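Local coordinates for 65 kDa virulence protein (Salmonella typhimurium, PDB 2GWM) that probably transfers ADP-ribose from NAD+ to an arginine of host actin, blocking filament assembly, through its C-terminal ADP-ribosyltransferase domain, at residues 135-140 and 148-153; 3-8 and 68-73. All coordinates share one frame; numbering follows the deposited sequence.

Interaction 1 (135-140 and 148-153)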
ATOM      1  N   ARG A 135       5.534  -2.800   8.495  1.00 19.18           N
ATOM      2  CA  ARG A 135       6.594  -3.763   8.708  1.00 20.26           C
ATOM      3  C   ARG A 135       7.347  -4.035   7.430  1.00 19.56           C
ATOM      4  O   ARG A 135       6.779  -4.122   6.323  1.00 18.78           O
ATOM      5  CB  ARG A 135       6.038  -5.082   9.241  1.00 20.39           C
ATOM      6  CG  ARG A 135       5.301  -5.000  10.538  1.00 22.30           C
ATOM      7  CD  ARG A 135       6.253  -4.797  11.660  1.00 23.81           C
ATOM      8  NE  ARG A 135       5.569  -4.833  12.945  1.00 25.04           N
ATOM      9  CZ  ARG A 135       4.940  -3.789  13.504  1.00 25.59           C
ATOM     10  NH1 ARG A 135       4.878  -2.623  12.896  1.00 23.23           N
ATOM     11  NH2 ARG A 135       4.367  -3.914  14.689  1.00 30.13           N
ATOM     12  N   ILE A 136       8.655  -4.098   7.550  1.00 21.34           N
ATOM     13  CA  ILE A 136       9.497  -4.464   6.431  1.00 20.76           C
ATOM     14  C   ILE A 136       9.315  -5.951   6.141  1.00 21.19           C
ATOM     15  O   ILE A 136       9.388  -6.798   7.022  1.00 20.30           O
ATOM     16  CB  ILE A 136      10.985  -4.197   6.751  1.00 22.13           C
ATOM     17  CG1 ILE A 136      11.241  -2.681   6.853  1.00 23.54           C
ATOM     18  CG2 ILE A 136      11.891  -4.878   5.723  1.00 22.81           C
ATOM     19  CD1 ILE A 136      11.219  -1.913   5.639  1.00 22.60           C
ATOM     20  N   LEU A 137       9.095  -6.260   4.876  1.00 20.53           N
ATOM     21  CA  LEU A 137       8.766  -7.634   4.497  1.00 21.28           C
ATOM     22  C   LEU A 137       9.991  -8.513   4.461  1.00 20.90           C
ATOM     23  O   LEU A 137       9.930  -9.694   4.851  1.00 22.16           O
ATOM     24  CB  LEU A 137       8.090  -7.672   3.154  1.00 20.53           C
ATOM     25  CG  LEU A 137       6.582  -7.682   3.004  1.00 26.68           C
ATOM     26  CD1 LEU A 137       5.715  -7.657   4.261  1.00 23.32           C
ATOM     27  CD2 LEU A 137       6.003  -7.173   1.822  1.00 22.96           C
ATOM     28  N   GLY A 138      11.096  -7.953   3.995  1.00 22.03           N
ATOM     29  CA  GLY A 138      12.305  -8.726   3.829  1.00 22.80           C
ATOM     30  C   GLY A 138      12.038  -9.934   2.935  1.00 23.64           C
ATOM     31  O   GLY A 138      11.459  -9.800   1.859  1.00 21.78           O
ATOM     32  N   ASP A 139      12.445 -11.096   3.420  1.00 24.22           N
ATOM     33  CA  ASP A 139      12.375 -12.299   2.621  1.00 25.27           C
ATOM     34  C   ASP A 139      10.954 -12.854   2.495  1.00 24.15           C
ATOM     35  O   ASP A 139      10.723 -13.804   1.762  1.00 26.49           O
ATOM     36  CB  ASP A 139      13.249 -13.390   3.204  1.00 26.32           C
ATOM     37  CG  ASP A 139      13.465 -14.523   2.219  1.00 29.45           C
ATOM     38  OD1 ASP A 139      13.952 -14.258   1.104  1.00 36.44           O
ATOM     39  OD2 ASP A 139      13.130 -15.664   2.552  1.00 38.64           O
ATOM     40  N   VAL A 140      10.010 -12.276   3.208  1.00 23.65           N
ATOM     41  CA  VAL A 140       8.607 -12.630   3.019  1.00 23.20           C
ATOM     42  C   VAL A 140       8.128 -12.167   1.647  1.00 23.28           C
ATOM     43  O   VAL A 140       7.207 -12.747   1.065  1.00 24.17           O
ATOM     44  CB  VAL A 140       7.753 -12.056   4.105  1.00 24.31           C
ATOM     45  CG1 VAL A 140       6.307 -12.293   3.805  1.00 25.01           C
ATOM     46  CG2 VAL A 140       8.137 -12.723   5.391  1.00 23.67           C
ATOM     47  N   GLU A 148      10.392  -3.249   1.013  1.00 23.17           N
ATOM     48  CA  GLU A 148       8.975  -2.902   1.063  1.00 22.62           C
ATOM     49  C   GLU A 148       8.563  -2.868   2.490  1.00 22.86           C
ATOM     50  O   GLU A 148       8.763  -3.860   3.205  1.00 22.06           O
ATOM     51  CB  GLU A 148       8.174  -3.916   0.275  1.00 23.19           C
ATOM     52  CG  GLU A 148       6.699  -3.618   0.234  1.00 23.41           C
ATOM     53  CD  GLU A 148       5.933  -4.523  -0.717  1.00 25.24           C
ATOM     54  OE1 GLU A 148       6.531  -5.515  -1.247  1.00 30.47           O
ATOM     55  OE2 GLU A 148       4.728  -4.233  -0.882  1.00 29.59           O
ATOM     56  N   MET A 149       7.926  -1.777   2.888  1.00 22.31           N
ATOM     57  CA  MET A 149       7.251  -1.686   4.172  1.00 21.96           C
ATOM     58  C   MET A 149       5.753  -1.728   3.887  1.00 21.24           C
ATOM     59  O   MET A 149       5.217  -0.871   3.170  1.00 21.13           O
ATOM     60  CB  MET A 149       7.565  -0.362   4.862  1.00 22.37           C
ATOM     61  CG  MET A 149       6.683  -0.184   6.039  1.00 25.51           C
ATOM     62  SD  MET A 149       7.352   0.863   7.292  1.00 27.83           S
ATOM     63  CE  MET A 149       8.127  -0.531   7.888  1.00 26.27           C
ATOM     64  N   LEU A 150       5.077  -2.771   4.371  1.00 20.11           N
ATOM     65  CA  LEU A 150       3.669  -2.958   4.120  1.00 20.39           C
ATOM     66  C   LEU A 150       2.927  -2.607   5.416  1.00 19.59           C
ATOM     67  O   LEU A 150       3.371  -2.925   6.518  1.00 18.62           O
ATOM     68  CB  LEU A 150       3.398  -4.435   3.750  1.00 19.69           C
ATOM     69  CG  LEU A 150       1.976  -4.707   3.295  1.00 20.54           C
ATOM     70  CD1 LEU A 150       1.687  -4.138   1.994  1.00 21.23           C
ATOM     71  CD2 LEU A 150       1.782  -6.226   3.201  1.00 21.14           C
ATOM     72  N   PHE A 151       1.785  -1.941   5.250  1.00 19.06           N
ATOM     73  CA  PHE A 151       0.889  -1.578   6.312  1.00 19.37           C
ATOM     74  C   PHE A 151      -0.412  -2.335   6.158  1.00 18.74           C
ATOM     75  O   PHE A 151      -0.888  -2.526   5.063  1.00 19.22           O
ATOM     76  CB  PHE A 151       0.590  -0.064   6.223  1.00 19.97           C
ATOM     77  CG  PHE A 151       1.765   0.831   6.570  1.00 19.54           C
ATOM     78  CD1 PHE A 151       1.906   1.380   7.812  1.00 19.25           C
ATOM     79  CD2 PHE A 151       2.754   1.057   5.643  1.00 19.14           C
ATOM     80  CE1 PHE A 151       2.982   2.196   8.129  1.00 20.48           C
ATOM     81  CE2 PHE A 151       3.814   1.828   5.949  1.00 21.67           C
ATOM     82  CZ  PHE A 151       3.931   2.393   7.181  1.00 20.65           C
ATOM     83  N   PRO A 152      -1.002  -2.733   7.284  1.00 20.02           N
ATOM     84  CA  PRO A 152      -2.307  -3.383   7.187  1.00 20.08           C
ATOM     85  C   PRO A 152      -3.391  -2.413   6.856  1.00 20.31           C
ATOM     86  O   PRO A 152      -3.174  -1.191   6.833  1.00 19.89           O
ATOM     87  CB  PRO A 152      -2.515  -3.947   8.599  1.00 19.75           C
ATOM     88  CG  PRO A 152      -1.817  -2.966   9.485  1.00 19.92           C
ATOM     89  CD  PRO A 152      -0.578  -2.570   8.662  1.00 20.62           C
ATOM     90  N   PRO A 153      -4.587  -2.923   6.570  1.00 18.66           N
ATOM     91  CA  PRO A 153      -5.726  -2.063   6.224  1.00 19.37           C
ATOM     92  C   PRO A 153      -6.039  -0.997   7.260  1.00 18.60           C
ATOM     93  O   PRO A 153      -5.837  -1.211   8.454  1.00 20.63           O
ATOM     94  CB  PRO A 153      -6.888  -3.058   6.107  1.00 19.79           C
ATOM     95  CG  PRO A 153      -6.259  -4.287   5.748  1.00 19.29           C
ATOM     96  CD  PRO A 153      -4.971  -4.342   6.510  1.00 20.23           C
TER
HETATM   97  O   HOH W   1      11.690  -5.607   2.365  1.00 26.14           O

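Interaction 2 (3-8 and 68-73)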
ATOM      1  N   LYS A   3       1.273 -20.215   9.585  1.00 23.12           N
ATOM      2  CA  LYS A   3       0.363 -20.194   8.452  1.00 22.83           C
ATOM      3  C   LYS A   3       0.006 -18.733   8.117  1.00 21.17           C
ATOM      4  O   LYS A   3      -0.371 -18.414   7.004  1.00 22.27           O
ATOM      5  CB  LYS A   3      -0.902 -20.960   8.749  1.00 23.01           C
ATOM      6  CG  LYS A   3      -0.625 -22.452   9.070  1.00 27.06           C
ATOM      7  CD  LYS A   3      -0.037 -23.185   7.894  1.00 30.16           C
ATOM      8  CE  LYS A   3      -0.158 -24.740   8.075  1.00 33.11           C
ATOM      9  NZ  LYS A   3       0.364 -25.458   6.890  1.00 38.50           N
ATOM     10  N   GLN A   4       0.106 -17.835   9.094  1.00 18.70           N
ATOM     11  CA  GLN A   4      -0.165 -16.427   8.829  1.00 19.91           C
ATOM     12  C   GLN A   4       0.914 -15.791   7.962  1.00 19.55           C
ATOM     13  O   GLN A   4       0.615 -15.056   7.008  1.00 20.37           O
ATOM     14  CB  GLN A   4      -0.351 -15.714  10.157  1.00 19.93           C
ATOM     15  CG  GLN A   4      -1.675 -16.058  10.881  1.00 18.73           C
ATOM     16  CD  GLN A   4      -1.751 -17.503  11.331  1.00 19.87           C
ATOM     17  OE1 GLN A   4      -0.824 -18.013  11.952  1.00 21.00           O
ATOM     18  NE2 GLN A   4      -2.863 -18.157  11.031  1.00 19.09           N
ATOM     19  N   ILE A   5       2.154 -16.113   8.256  1.00 20.71           N
ATOM     20  CA  ILE A   5       3.262 -15.684   7.376  1.00 20.93           C
ATOM     21  C   ILE A   5       3.096 -16.265   6.008  1.00 19.64           C
ATOM     22  O   ILE A   5       3.328 -15.599   5.004  1.00 20.47           O
ATOM     23  CB  ILE A   5       4.609 -15.994   8.002  1.00 21.35           C
ATOM     24  CG1 ILE A   5       4.867 -15.004   9.150  1.00 24.23           C
ATOM     25  CG2 ILE A   5       5.759 -15.943   6.976  1.00 24.24           C
ATOM     26  CD1 ILE A   5       5.273 -13.688   8.765  1.00 28.05           C
ATOM     27  N   GLN A   6       2.699 -17.541   5.918  1.00 19.48           N
ATOM     28  CA  GLN A   6       2.511 -18.116   4.604  1.00 20.81           C
ATOM     29  C   GLN A   6       1.395 -17.404   3.827  1.00 19.95           C
ATOM     30  O   GLN A   6       1.494 -17.236   2.607  1.00 21.06           O
ATOM     31  CB  GLN A   6       2.194 -19.608   4.734  1.00 21.75           C
ATOM     32  CG  GLN A   6       3.317 -20.448   5.266  1.00 24.50           C
ATOM     33  CD  GLN A   6       2.939 -21.920   5.285  1.00 30.93           C
ATOM     34  OE1 GLN A   6       2.696 -22.511   4.229  1.00 41.66           O
ATOM     35  NE2 GLN A   6       2.876 -22.517   6.471  1.00 37.81           N
ATOM     36  N   ALA A   7       0.346 -16.998   4.519  1.00 19.64           N
ATOM     37  CA  ALA A   7      -0.702 -16.205   3.865  1.00 19.07           C
ATOM     38  C   ALA A   7      -0.169 -14.854   3.379  1.00 19.78           C
ATOM     39  O   ALA A   7      -0.496 -14.453   2.300  1.00 20.13           O
ATOM     40  CB  ALA A   7      -1.883 -16.046   4.739  1.00 20.03           C
ATOM     41  N   LEU A   8       0.675 -14.205   4.180  1.00 18.70           N
ATOM     42  CA  LEU A   8       1.325 -12.966   3.757  1.00 19.11           C
ATOM     43  C   LEU A   8       2.210 -13.161   2.555  1.00 18.70           C
ATOM     44  O   LEU A   8       2.251 -12.312   1.626  1.00 19.05           O
ATOM     45  CB  LEU A   8       2.141 -12.395   4.932  1.00 19.79           C
ATOM     46  CG  LEU A   8       2.956 -11.092   4.630  1.00 20.27           C
ATOM     47  CD1 LEU A   8       2.018  -9.990   4.189  1.00 19.13           C
ATOM     48  CD2 LEU A   8       3.682 -10.725   5.896  1.00 20.25           C
ATOM     49  N   LEU A  68       1.787 -10.177   8.951  1.00 17.98           N
ATOM     50  CA  LEU A  68       2.504  -8.926   8.841  1.00 19.51           C
ATOM     51  C   LEU A  68       2.886  -8.389  10.195  1.00 19.54           C
ATOM     52  O   LEU A  68       4.036  -7.988  10.423  1.00 20.63           O
ATOM     53  CB  LEU A  68       1.631  -7.925   8.127  1.00 18.70           C
ATOM     54  CG  LEU A  68       2.216  -6.544   7.854  1.00 18.37           C
ATOM     55  CD1 LEU A  68       3.402  -6.578   6.992  1.00 20.49           C
ATOM     56  CD2 LEU A  68       1.173  -5.657   7.234  1.00 18.79           C
ATOM     57  N   SER A  69       1.898  -8.316  11.095  1.00 21.17           N
ATOM     58  CA  SER A  69       2.126  -7.790  12.432  1.00 21.61           C
ATOM     59  C   SER A  69       3.258  -8.540  13.160  1.00 21.54           C
ATOM     60  O   SER A  69       3.973  -7.968  13.988  1.00 22.85           O
ATOM     61  CB  SER A  69       0.830  -7.785  13.202  1.00 22.37           C
ATOM     62  OG  SER A  69       0.942  -7.303  14.528  1.00 27.59           O
ATOM     63  N   SER A  70       3.450  -9.824  12.858  1.00 21.60           N
ATOM     64  CA  SER A  70       4.401 -10.645  13.587  1.00 21.63           C
ATOM     65  C   SER A  70       5.826 -10.434  13.135  1.00 21.83           C
ATOM     66  O   SER A  70       6.763 -10.908  13.778  1.00 22.92           O
ATOM     67  CB  SER A  70       4.015 -12.112  13.445  1.00 21.12           C
ATOM     68  OG  SER A  70       4.332 -12.587  12.150  1.00 22.15           O
ATOM     69  N   LEU A  71       6.003  -9.660  12.064  1.00 22.62           N
ATOM     70  CA  LEU A  71       7.322  -9.366  11.584  1.00 22.45           C
ATOM     71  C   LEU A  71       7.986  -8.315  12.457  1.00 23.75           C
ATOM     72  O   LEU A  71       7.326  -7.549  13.165  1.00 22.77           O
ATOM     73  CB  LEU A  71       7.257  -8.866  10.137  1.00 23.26           C
ATOM     74  CG  LEU A  71       6.759  -9.851   9.073  1.00 23.81           C
ATOM     75  CD1 LEU A  71       6.744  -9.273   7.675  1.00 21.98           C
ATOM     76  CD2 LEU A  71       7.559 -11.114   9.061  1.00 26.31           C
ATOM     77  N   PRO A  72       9.311  -8.307  12.454  1.00 24.74           N
ATOM     78  CA  PRO A  72      10.040  -7.406  13.333  1.00 25.31           C
ATOM     79  C   PRO A  72       9.864  -5.939  12.956  1.00 25.11           C
ATOM     80  O   PRO A  72       9.775  -5.602  11.773  1.00 25.25           O
ATOM     81  CB  PRO A  72      11.503  -7.825  13.157  1.00 25.47           C
ATOM     82  CG  PRO A  72      11.494  -9.037  12.340  1.00 26.75           C
ATOM     83  CD  PRO A  72      10.196  -9.171  11.658  1.00 25.19           C
ATOM     84  N   GLU A  73       9.797  -5.096  13.986  1.00 25.72           N
ATOM     85  CA  GLU A  73       9.754  -3.643  13.834  1.00 26.60           C
ATOM     86  C   GLU A  73      11.140  -3.132  13.519  1.00 27.27           C
ATOM     87  O   GLU A  73      12.149  -3.748  13.863  1.00 27.37           O
ATOM     88  CB  GLU A  73       9.206  -2.987  15.111  1.00 27.07           C
ATOM     89  CG  GLU A  73       7.758  -3.270  15.320  1.00 28.21           C
ATOM     90  CD  GLU A  73       7.165  -2.541  16.499  1.00 30.29           C
ATOM     91  OE1 GLU A  73       6.802  -1.353  16.346  1.00 32.50           O
ATOM     92  OE2 GLU A  73       7.044  -3.178  17.568  1.00 35.42           O
TER

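Interaction 1 (135-140 and 148-153)
Leu137 and Glu148 run alongside each other in the same direction, the leucine methyl CD2 resting 3.5 Å from Glu148 OE1. The glutamate reaches past the leucine because its chain is extended, with CG anti to the backbone N (chi1 -178°), while its other oxygen, OE2, is hydrogen-bonded to Ser111 OG. Leu137 CD2 thus lies against one carboxylate oxygen and Ser111 holds the other; Glu148 and Ser111 are predicted members of the Arg-Ser-Glu active site of arginine-modifying ADP-ribosyltransferases. Leu137 CD1, the other methyl, lies 4.0 Å from Leu150 CB, the two side chains meeting at a slant.

On the sheet face opposite to Arg135 and Leu150, Ile136 and Met149, a non-hydrogen-bonded antiparallel pair, meet at about a right angle. The thioether bends at its last torsion (chi3 -86°), so that Met149 CE folds back over the backbone to lie 3.5 Å from Arg135 N and 3.9 Å from Ile136 CG1. Beneath these side chains, Arg135 and Leu150 exchange two backbone hydrogen bonds, and Leu137 N continues the ladder to Glu148 O at 2.9 Å. One water accepts from both Gly138 N and Glu148 N, bridging the two segments beyond the last direct hydrogen bond.

Strand 149-151 is the middle of a three-stranded antiparallel sheet, between 135-136 and 110-112. Helix 50-69 packs on it through Leu68, which touches Arg135, Leu137 and Leu150, and Tyr11 of helix 3-24 also reaches Leu150.

Interaction 2 (3-8 and 68-73)
Ser70 OG, hydrogen-bonded to Gly67 O one turn back in the chain, also rests against Ile5, 3.7 Å from its CD1 and 3.9 Å from its CG1. The hydroxyl can turn back to that carbonyl because OG stands between the backbone N and the carbonyl carbon (chi1 74°). Its hydrogen bond goes to Gly67, just before the segment, so toward Ile5 it offers only van der Waals contact. No hydrogen bond crosses between 3-8 and 68-73, so the joint depends on the fit of a few aliphatic ends.

Two residues one helical turn apart, Ile5 and Leu8, supply those ends. Ile5 sends out its longer branch, and CD1 meets Leu71 CD2 at 3.5 Å, tighter than usual for two methyls, with the side chains passing obliquely. The side chain of Leu8 sets off toward 68-73. With CG anti to its backbone N (chi1 177°), it extends CD2 to within 3.6 Å of Leu68 N, against the main chain of that residue, and 4.1 Å from Leu68 CB. The same methyl touches Leu71 CD1 at 3.8 Å. Leu71 therefore uses both branches, CD2 for Ile5 and CD1 for Leu8. The turn carrying it is held by Leu71 N to Leu68 O at 3.1 Å.

This is apolar helix-helix packing in the N-terminal helical part of the ADP-ribosyltransferase domain: the start of helix 3-24 lies against the last turn of helix 50-69 and the loop that follows. The interface continues along helix 50-69, where Ala7 and Leu8 touch Ile64 and Gln4 NE2 is hydrogen-bonded to Asp63 OD1. Leu8 reaches Leu150 of strand 149-151 and Val140, and Leu71 touches Leu137.

How the interactions relate
From the N terminus, the chain leaves 3-8, runs through a largely helical excursion of 59 residues, and returns at 68-73, where interaction 2 closes that long loop. Interaction 1 opens only later and closes a short one, just seven residues without helix or strand between its segments, at the predicted catalytic glutamate. The two therefore follow in series, neither nested nor crossed. In space they touch: Arg135 CG packs against Leu68 O, and Arg135 NE makes a weak hydrogen bond to Leu71 O. Together they join the N-terminal helices to the small sheet whose strand 149-151 directly follows Glu148, an example of segments far apart in sequence meeting beside a predicted active site.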